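Local coordinates for protein putative non-ribosomal peptide synthetase (PDB 6M7L) that probably takes part in non-ribosomal peptide assembly through a condensation-type domain, of a kind that may recruit tailoring enzymes rather than join amino acids, at residues A[63-68]-A[128-133]; A[160-165]-A[387-392]. One frame throughout, in Å; residues are numbered along the deposited sequence.

Contact 1: residues A[63-68]-A[128-133]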
loop_
_atom_site.group_PDB
_atom_site.type_symbol
_atom_site.label_atom_id
_atom_site.label_comp_id
_atom_site.label_asym_id
_atom_site.label_seq_id
_atom_site.Cartn_x
_atom_site.Cartn_y
_atom_site.Cartn_z
ATOM N N GLY A 63 16.864 0.810 18.731
ATOM C CA GLY A 63 15.679 0.610 19.546
ATOM C C GLY A 63 14.480 0.178 18.728
ATOM O O GLY A 63 13.706 -0.687 19.149
ATOM N N ALA A 64 14.309 0.770 17.543
ATOM C CA ALA A 64 13.195 0.394 16.678
ATOM C C ALA A 64 13.322 -1.050 16.210
ATOM O O ALA A 64 12.322 -1.775 16.140
ATOM C CB ALA A 64 13.115 1.339 15.482
ATOM N N LEU A 65 14.543 -1.482 15.881
ATOM C CA LEU A 65 14.762 -2.881 15.524
ATOM C C LEU A 65 14.336 -3.802 16.661
ATOM O O LEU A 65 13.619 -4.788 16.443
ATOM C CB LEU A 65 16.230 -3.103 15.163
ATOM C CG LEU A 65 16.693 -2.516 13.827
ATOM C CD1 LEU A 65 18.207 -2.602 13.683
ATOM C CD2 LEU A 65 15.999 -3.213 12.669
ATOM N N ALA A 66 14.756 -3.484 17.889
ATOM C CA ALA A 66 14.320 -4.264 19.042
ATOM C C ALA A 66 12.810 -4.198 19.226
ATOM O O ALA A 66 12.200 -5.172 19.685
ATOM C CB ALA A 66 15.031 -3.778 20.303
ATOM N N ASP A 67 12.189 -3.067 18.872
ATOM C CA ASP A 67 10.740 -2.935 19.016
ATOM C C ASP A 67 10.000 -3.844 18.044
ATOM O O ASP A 67 8.983 -4.448 18.407
ATOM C CB ASP A 67 10.318 -1.483 18.811
ATOM C CG ASP A 67 10.798 -0.579 19.921
ATOM O OD1 ASP A 67 10.915 -1.057 21.070
ATOM O OD2 ASP A 67 11.059 0.611 19.643
ATOM N N VAL A 68 10.482 -3.939 16.803
ATOM C CA VAL A 68 9.903 -4.886 15.854
ATOM C C VAL A 68 10.024 -6.306 16.389
ATOM O O VAL A 68 9.080 -7.102 16.299
ATOM C CB VAL A 68 10.576 -4.743 14.478
ATOM C CG1 VAL A 68 9.955 -5.713 13.480
ATOM C CG2 VAL A 68 10.463 -3.318 13.987
ATOM N N VAL A 128 18.510 -15.449 16.985
ATOM C CA VAL A 128 17.204 -14.996 16.513
ATOM C C VAL A 128 17.244 -15.015 14.990
ATOM O O VAL A 128 18.317 -14.833 14.396
ATOM C CB VAL A 128 16.844 -13.609 17.069
ATOM C CG1 VAL A 128 16.811 -13.650 18.583
ATOM C CG2 VAL A 128 17.821 -12.551 16.572
ATOM N N PRO A 129 16.119 -15.237 14.321
ATOM C CA PRO A 129 16.163 -15.509 12.879
ATOM C C PRO A 129 16.176 -14.263 12.007
ATOM O O PRO A 129 15.674 -14.295 10.879
ATOM C CB PRO A 129 14.892 -16.332 12.653
ATOM C CG PRO A 129 13.945 -15.810 13.684
ATOM C CD PRO A 129 14.762 -15.392 14.873
ATOM N N TRP A 130 16.744 -13.164 12.500
ATOM C CA TRP A 130 16.921 -11.996 11.649
ATOM C C TRP A 130 18.042 -11.133 12.206
ATOM O O TRP A 130 18.444 -11.270 13.364
ATOM C CB TRP A 130 15.622 -11.191 11.503
ATOM C CG TRP A 130 15.179 -10.453 12.727
ATOM C CD1 TRP A 130 15.106 -10.937 14.001
ATOM C CD2 TRP A 130 14.714 -9.099 12.786
ATOM N NE1 TRP A 130 14.640 -9.963 14.851
ATOM C CE2 TRP A 130 14.391 -8.827 14.128
ATOM C CE3 TRP A 130 14.548 -8.090 11.832
ATOM C CZ2 TRP A 130 13.904 -7.588 14.542
ATOM C CZ3 TRP A 130 14.071 -6.860 12.244
ATOM C CH2 TRP A 130 13.754 -6.620 13.587
ATOM N N ARG A 131 18.548 -10.248 11.351
ATOM C CA ARG A 131 19.653 -9.370 11.703
ATOM C C ARG A 131 19.648 -8.182 10.750
ATOM O O ARG A 131 18.998 -8.205 9.702
ATOM C CB ARG A 131 20.992 -10.108 11.647
ATOM C CG ARG A 131 21.183 -10.906 10.375
ATOM C CD ARG A 131 22.610 -11.395 10.212
ATOM N NE ARG A 131 22.900 -11.636 8.804
ATOM C CZ ARG A 131 22.895 -12.830 8.224
ATOM N NH1 ARG A 131 22.634 -13.920 8.932
ATOM N NH2 ARG A 131 23.159 -12.929 6.929
ATOM N N ALA A 132 20.385 -7.142 11.130
ATOM C CA ALA A 132 20.429 -5.899 10.377
ATOM C C ALA A 132 21.873 -5.465 10.174
ATOM O O ALA A 132 22.701 -5.587 11.081
ATOM C CB ALA A 132 19.645 -4.789 11.088
ATOM N N HIS A 133 22.164 -4.952 8.980
ATOM C CA HIS A 133 23.501 -4.490 8.622
ATOM C C HIS A 133 23.389 -3.055 8.127
ATOM O O HIS A 133 22.846 -2.809 7.045
ATOM C CB HIS A 133 24.128 -5.387 7.558
ATOM C CG HIS A 133 23.968 -6.849 7.835
ATOM N ND1 HIS A 133 24.953 -7.606 8.432
ATOM C CD2 HIS A 133 22.934 -7.690 7.604
ATOM C CE1 HIS A 133 24.533 -8.853 8.553
ATOM N NE2 HIS A 133 23.311 -8.931 8.058
#
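L65 and V68 of helix 58-71 rest on W130 and A132 of strand 130-136. This is a helix packed on the five-stranded sheet of the condensation-domain fold. The helix segment runs nearly antiparallel to the strand, at 163°, with the two axes 10.5 Å apart. All four residues are buried and no hydrogen bond crosses between the segments.

L65 comes first along the helix and touches both partners. Its CG stands beside the backbone N (chi1 -72°), which sends the two methyls toward the strand. CD1 reaches the methyl of A132, with CD1 to A132 CB at 3.7 Å. CD2 lies 4.1 Å from W130 CZ3. The backbone of L65 also takes part: its O sits at the edge of the indole, near the ring plane, 3.4 Å from W130 CH2.

V68 follows one turn later, and its side chain meets that of W130 nearly perpendicularly. With chi1 at 71°, the CG of W130 is tucked between its own N and C, and this turns the six-membered ring to the helix. L161 of helix 155-172 touches both V68 and W130, while L100 of strand 100-102 touches both L65 and A132. The far corner of the indole is where V68 makes its contact: CG1 of V68 is close to W130 CH2, and CB of V68 lies 3.8 Å from the same CH2.

Contact 2: residues A[160-165]-A[387-392]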
loop_
_atom_site.group_PDB
_atom_site.type_symbol
_atom_site.label_atom_id
_atom_site.label_comp_id
_atom_site.label_asym_id
_atom_site.label_seq_id
_atom_site.Cartn_x
_atom_site.Cartn_y
_atom_site.Cartn_z
ATOM N N VAL A 160 5.731 -6.134 5.897
ATOM C CA VAL A 160 5.361 -5.962 7.300
ATOM C C VAL A 160 6.574 -5.554 8.126
ATOM O O VAL A 160 6.480 -4.697 9.015
ATOM C CB VAL A 160 4.716 -7.251 7.839
ATOM C CG1 VAL A 160 4.501 -7.155 9.345
ATOM C CG2 VAL A 160 3.402 -7.523 7.121
ATOM N N LEU A 161 7.730 -6.160 7.844
ATOM C CA LEU A 161 8.959 -5.811 8.549
ATOM C C LEU A 161 9.260 -4.323 8.422
ATOM O O LEU A 161 9.450 -3.626 9.426
ATOM C CB LEU A 161 10.121 -6.638 7.994
ATOM C CG LEU A 161 11.065 -7.347 8.964
ATOM C CD1 LEU A 161 11.341 -6.472 10.171
ATOM C CD2 LEU A 161 10.504 -8.699 9.377
ATOM N N VAL A 162 9.298 -3.819 7.187
ATOM C CA VAL A 162 9.694 -2.433 6.950
ATOM C C VAL A 162 8.655 -1.469 7.512
ATOM O O VAL A 162 9.000 -0.453 8.128
ATOM C CB VAL A 162 9.927 -2.202 5.446
ATOM C CG1 VAL A 162 10.353 -0.768 5.191
ATOM C CG2 VAL A 162 10.968 -3.179 4.916
ATOM N N ARG A 163 7.370 -1.766 7.306
ATOM C CA ARG A 163 6.321 -0.889 7.814
ATOM C C ARG A 163 6.364 -0.794 9.335
ATOM O O ARG A 163 6.243 0.300 9.900
ATOM C CB ARG A 163 4.956 -1.380 7.337
ATOM C CG ARG A 163 4.537 -0.842 5.972
ATOM C CD ARG A 163 3.479 -1.732 5.348
ATOM N NE ARG A 163 2.675 -2.397 6.370
ATOM C CZ ARG A 163 2.046 -3.553 6.190
ATOM N NH1 ARG A 163 2.126 -4.179 5.024
ATOM N NH2 ARG A 163 1.339 -4.088 7.176
ATOM N N ASP A 164 6.548 -1.928 10.017
ATOM C CA ASP A 164 6.622 -1.903 11.474
ATOM C C ASP A 164 7.936 -1.305 11.962
ATOM O O ASP A 164 7.982 -0.724 13.052
ATOM C CB ASP A 164 6.430 -3.309 12.039
ATOM C CG ASP A 164 5.017 -3.825 11.840
ATOM O OD1 ASP A 164 4.207 -3.114 11.211
ATOM O OD2 ASP A 164 4.715 -4.938 12.318
ATOM N N LEU A 165 9.009 -1.436 11.177
ATOM C CA LEU A 165 10.258 -0.774 11.534
ATOM C C LEU A 165 10.145 0.733 11.350
ATOM O O LEU A 165 10.714 1.507 12.130
ATOM C CB LEU A 165 11.411 -1.332 10.700
ATOM C CG LEU A 165 12.777 -0.696 10.965
ATOM C CD1 LEU A 165 13.181 -0.895 12.418
ATOM C CD2 LEU A 165 13.834 -1.249 10.022
ATOM N N GLU A 387 7.057 1.361 -2.816
ATOM C CA GLU A 387 6.808 2.786 -2.988
ATOM C C GLU A 387 6.325 3.443 -1.703
ATOM O O GLU A 387 6.503 4.654 -1.534
ATOM C CB GLU A 387 5.778 3.012 -4.098
ATOM C CG GLU A 387 5.914 2.084 -5.298
ATOM C CD GLU A 387 7.053 2.463 -6.227
ATOM O OE1 GLU A 387 7.849 3.362 -5.880
ATOM O OE2 GLU A 387 7.150 1.859 -7.316
ATOM N N SER A 388 5.723 2.673 -0.797
ATOM C CA SER A 388 5.121 3.201 0.421
ATOM C C SER A 388 5.916 2.822 1.668
ATOM O O SER A 388 5.348 2.676 2.753
ATOM C CB SER A 388 3.673 2.728 0.541
ATOM O OG SER A 388 3.041 3.295 1.674
ATOM N N TRP A 389 7.229 2.654 1.527
ATOM C CA TRP A 389 8.126 2.443 2.657
ATOM C C TRP A 389 8.791 3.772 2.992
ATOM O O TRP A 389 9.490 4.347 2.152
ATOM C CB TRP A 389 9.181 1.384 2.338
ATOM C CG TRP A 389 8.654 -0.020 2.260
ATOM C CD1 TRP A 389 7.458 -0.477 2.729
ATOM C CD2 TRP A 389 9.313 -1.149 1.674
ATOM N NE1 TRP A 389 7.331 -1.822 2.474
ATOM C CE2 TRP A 389 8.456 -2.258 1.825
ATOM C CE3 TRP A 389 10.545 -1.331 1.035
ATOM C CZ2 TRP A 389 8.791 -3.530 1.363
ATOM C CZ3 TRP A 389 10.875 -2.593 0.576
ATOM C CH2 TRP A 389 10.002 -3.676 0.742
ATOM N N ALA A 390 8.575 4.258 4.213
ATOM C CA ALA A 390 9.097 5.564 4.608
ATOM C C ALA A 390 9.417 5.544 6.095
ATOM O O ALA A 390 8.506 5.434 6.921
ATOM C CB ALA A 390 8.098 6.673 4.281
ATOM N N LEU A 391 10.700 5.655 6.433
ATOM C CA LEU A 391 11.095 5.874 7.819
ATOM C C LEU A 391 10.918 7.350 8.154
ATOM O O LEU A 391 11.511 8.199 7.479
ATOM C CB LEU A 391 12.544 5.463 8.059
ATOM C CG LEU A 391 13.037 4.040 7.776
ATOM C CD1 LEU A 391 14.285 3.754 8.601
ATOM C CD2 LEU A 391 11.975 2.998 8.043
ATOM N N PRO A 392 10.115 7.696 9.161
ATOM C CA PRO A 392 9.906 9.111 9.496
ATOM C C PRO A 392 11.218 9.854 9.706
ATOM O O PRO A 392 12.084 9.426 10.471
ATOM C CB PRO A 392 9.084 9.042 10.785
ATOM C CG PRO A 392 8.327 7.765 10.660
ATOM C CD PRO A 392 9.258 6.806 9.962
#
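V162 of helix 155-172 lies over one face of the W389 indole. CG1 of V162 makes a CH-pi contact with the five-membered ring, 3.7 Å from its centroid and 20° off the ring normal. CG1 is anti to the backbone N (chi1 -179°), which places it above W389 CG, while CG2 is turned toward the CE2 side of the indole. R163 adds its aliphatic part, with CG 4.4 Å from W389 CD1. Further along, L391 CD2 approaches the backbone C of L165 at 4.4 Å.

D159, just before 160-165 on the same helix, holds both polar groups. Its OD1 accepts a hydrogen bond from W389 NE1, and its OD2 forms a salt bridge with R163 NH1. The first bond should fix the rotation of the indole over V162. With W389 replaced by an alanine, the indole is gone; V162 CG1 is likely to lose its cover, and D159 OD1 would probably have to find another donor.

V48 and L50 of strand 45-53 also touch W389, and L391 reaches L52 of that strand. The backbone N of L391 is bonded to T396 OG1, at the strand that follows. Residues 387-392 belong to the loop that leads from strand 374-380 of the four-stranded sheet to strand 395-399 of the five-stranded one. Such a crossover between the two halves is a feature of the condensation-domain fold.

Both segments of contact 1 precede those of contact 2 in the sequence. The centres of the two contacts are 14 Å apart. Both belong to the half of the condensation domain built on the five-stranded sheet. Helix 155-172 joins them. L161 and L165 of that helix pack against contact 1, with L161 CD1 3.4 Å from W130 CZ3 and L165 CD1 3.7 Å from L65 CD2. V162 and R163 turn to the 387-392 loop instead. Helices 58-71 and 155-172 thus share one hydrophobic layer with the sheet. The loop of contact 2 ties that layer to the half carrying the four-stranded sheet.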